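Local structure of Phthiocerol/phthiodiolone dimycocerosyl transferase (Mycobacterium tuberculosis, 1Q9J) at residues 105-110 with 118-123. The protein probably catalyses the final step of phthiocerol dimycocerosate ester synthesis, transferring mycocerosyl groups from mycocerosic acid synthase onto phthiocerol and related alcohols. Sequence-based numbering, arbitrary orientation.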
loop_
_atom_site.group_PDB
_atom_site.type_symbol
_atom_site.label_atom_id
_atom_site.label_comp_id
_atom_site.label_asym_id
_atom_site.label_seq_id
_atom_site.Cartn_x
_atom_site.Cartn_y
_atom_site.Cartn_z
ATOM N N LEU A 105 -13.870 -5.494 6.698
ATOM C CA LEU A 105 -13.178 -6.625 6.115
ATOM C C LEU A 105 -14.169 -7.503 5.343
ATOM O O LEU A 105 -15.287 -7.771 5.811
ATOM C CB LEU A 105 -12.502 -7.427 7.229
ATOM C CG LEU A 105 -11.705 -8.673 6.841
ATOM C CD1 LEU A 105 -10.526 -8.294 5.960
ATOM C CD2 LEU A 105 -11.236 -9.374 8.090
ATOM N N HIS A 106 -13.741 -7.949 4.163
ATOM C CA HIS A 106 -14.549 -8.789 3.284
ATOM C C HIS A 106 -13.647 -9.762 2.523
ATOM O O HIS A 106 -12.674 -9.346 1.881
ATOM C CB HIS A 106 -15.318 -7.920 2.274
ATOM C CG HIS A 106 -16.477 -7.169 2.865
ATOM N ND1 HIS A 106 -17.605 -7.798 3.337
ATOM C CD2 HIS A 106 -16.679 -5.843 3.049
ATOM C CE1 HIS A 106 -18.458 -6.892 3.789
ATOM N NE2 HIS A 106 -17.921 -5.699 3.626
ATOM N N LEU A 107 -13.950 -11.055 2.610
ATOM C CA LEU A 107 -13.173 -12.058 1.881
ATOM C C LEU A 107 -14.059 -12.600 0.765
ATOM O O LEU A 107 -14.978 -13.376 1.010
ATOM C CB LEU A 107 -12.722 -13.205 2.798
ATOM C CG LEU A 107 -11.896 -14.265 2.051
ATOM C CD1 LEU A 107 -10.783 -13.584 1.265
ATOM C CD2 LEU A 107 -11.317 -15.285 3.020
ATOM N N GLN A 108 -13.773 -12.196 -0.467
ATOM C CA GLN A 108 -14.573 -12.618 -1.612
ATOM C C GLN A 108 -13.903 -13.647 -2.527
ATOM O O GLN A 108 -12.915 -13.343 -3.195
ATOM C CB GLN A 108 -14.954 -11.386 -2.430
ATOM C CG GLN A 108 -15.874 -11.675 -3.591
ATOM C CD GLN A 108 -15.957 -10.504 -4.539
ATOM O OE1 GLN A 108 -14.944 -10.084 -5.104
ATOM N NE2 GLN A 108 -17.164 -9.970 -4.725
ATOM N N LEU A 109 -14.458 -14.855 -2.561
ATOM C CA LEU A 109 -13.933 -15.921 -3.405
ATOM C C LEU A 109 -14.836 -16.183 -4.610
ATOM O O LEU A 109 -15.998 -16.554 -4.450
ATOM C CB LEU A 109 -13.801 -17.214 -2.609
ATOM C CG LEU A 109 -13.354 -18.412 -3.452
ATOM C CD1 LEU A 109 -11.954 -18.160 -3.983
ATOM C CD2 LEU A 109 -13.401 -19.679 -2.613
ATOM N N ILE A 110 -14.295 -16.008 -5.811
ATOM C CA ILE A 110 -15.067 -16.228 -7.033
ATOM C C ILE A 110 -14.547 -17.442 -7.814
ATOM O O ILE A 110 -13.494 -17.378 -8.447
ATOM C CB ILE A 110 -15.019 -14.990 -7.955
ATOM C CG1 ILE A 110 -15.309 -13.728 -7.154
ATOM C CG2 ILE A 110 -16.069 -15.113 -9.046
ATOM C CD1 ILE A 110 -15.256 -12.469 -7.981
ATOM N N LEU A 118 -9.329 -14.996 -5.353
ATOM C CA LEU A 118 -9.441 -14.694 -3.934
ATOM C C LEU A 118 -9.204 -13.198 -3.822
ATOM O O LEU A 118 -8.244 -12.672 -4.387
ATOM C CB LEU A 118 -8.381 -15.455 -3.143
ATOM C CG LEU A 118 -8.533 -15.435 -1.624
ATOM C CD1 LEU A 118 -9.876 -16.017 -1.238
ATOM C CD2 LEU A 118 -7.406 -16.226 -0.994
ATOM N N THR A 119 -10.088 -12.505 -3.115
ATOM C CA THR A 119 -9.943 -11.065 -2.957
ATOM C C THR A 119 -10.282 -10.649 -1.546
ATOM O O THR A 119 -11.379 -10.923 -1.060
ATOM C CB THR A 119 -10.858 -10.300 -3.911
ATOM O OG1 THR A 119 -10.674 -10.799 -5.236
ATOM C CG2 THR A 119 -10.533 -8.810 -3.885
ATOM N N LEU A 120 -9.331 -9.983 -0.898
ATOM C CA LEU A 120 -9.521 -9.509 0.459
ATOM C C LEU A 120 -9.677 -8.000 0.452
ATOM O O LEU A 120 -8.901 -7.288 -0.181
ATOM C CB LEU A 120 -8.334 -9.878 1.336
ATOM C CG LEU A 120 -8.589 -9.638 2.826
ATOM C CD1 LEU A 120 -9.176 -10.904 3.435
ATOM C CD2 LEU A 120 -7.281 -9.281 3.527
ATOM N N TYR A 121 -10.707 -7.523 1.138
ATOM C CA TYR A 121 -10.959 -6.092 1.236
ATOM C C TYR A 121 -10.712 -5.703 2.676
ATOM O O TYR A 121 -11.241 -6.317 3.612
ATOM C CB TYR A 121 -12.389 -5.744 0.852
ATOM C CG TYR A 121 -12.702 -6.015 -0.590
ATOM C CD1 TYR A 121 -13.063 -7.289 -1.007
ATOM C CD2 TYR A 121 -12.638 -4.991 -1.544
ATOM C CE1 TYR A 121 -13.357 -7.535 -2.338
ATOM C CE2 TYR A 121 -12.929 -5.226 -2.881
ATOM C CZ TYR A 121 -13.289 -6.504 -3.273
ATOM O OH TYR A 121 -13.555 -6.755 -4.605
ATOM N N LEU A 122 -9.912 -4.663 2.843
ATOM C CA LEU A 122 -9.525 -4.224 4.160
ATOM C C LEU A 122 -9.527 -2.718 4.260
ATOM O O LEU A 122 -8.905 -2.033 3.460
ATOM C CB LEU A 122 -8.130 -4.751 4.430
ATOM C CG LEU A 122 -7.588 -4.661 5.846
ATOM C CD1 LEU A 122 -8.499 -5.391 6.822
ATOM C CD2 LEU A 122 -6.198 -5.272 5.822
ATOM N N HIS A 123 -10.243 -2.188 5.235
ATOM C CA HIS A 123 -10.250 -0.757 5.393
ATOM C C HIS A 123 -8.842 -0.317 5.800
ATOM O O HIS A 123 -8.239 -0.877 6.727
ATOM C CB HIS A 123 -11.270 -0.349 6.436
ATOM C CG HIS A 123 -11.569 1.111 6.416
ATOM N ND1 HIS A 123 -12.642 1.633 5.730
ATOM C CD2 HIS A 123 -10.868 2.168 6.897
ATOM C CE1 HIS A 123 -12.591 2.955 5.780
ATOM N NE2 HIS A 123 -11.523 3.299 6.479
#
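Tyr121 lies along one face of the antiparallel hairpin formed by 105-110 and 118-123, where it spans two residues of the partner strand. Its CB meets CB of His106, its hydrogen-bonded pair mate, at 3.9 Å. CG stands beside the backbone N (chi1 -65°), a torsion that runs the ring back toward Gln108; on the way CD1 passes 3.6 Å from His106 O, which lies at the ring edge and in its plane. CE1 then reaches CB and OE1 of Gln108, and OH ends 3.6 Å from that OE1, with amide and ring planes 84° apart. The same His106 O accepts a hydrogen bond from the backbone N-H of Tyr121 (2.8 Å), and His106 N returns one to Tyr121 O; two more join Gln108 and Thr119. The other face is all leucine: CD1 of Leu107 touches CD1 of Leu118 (3.6 Å) and CD1 of Leu120 (3.8 Å), while CD1 of Leu105 meets that of Leu122. Strand 118-123 leads directly to His124, the probable proton acceptor. The hairpin supplies two inner strands of a mixed sheet, between 78-80 and 23-31; Leu105, Leu107 and Leu109 pack on helix 36-49, Leu107, Leu118 and Leu122 on helix 129-148, and Tyr121 meets Tyr369 edge-to-face.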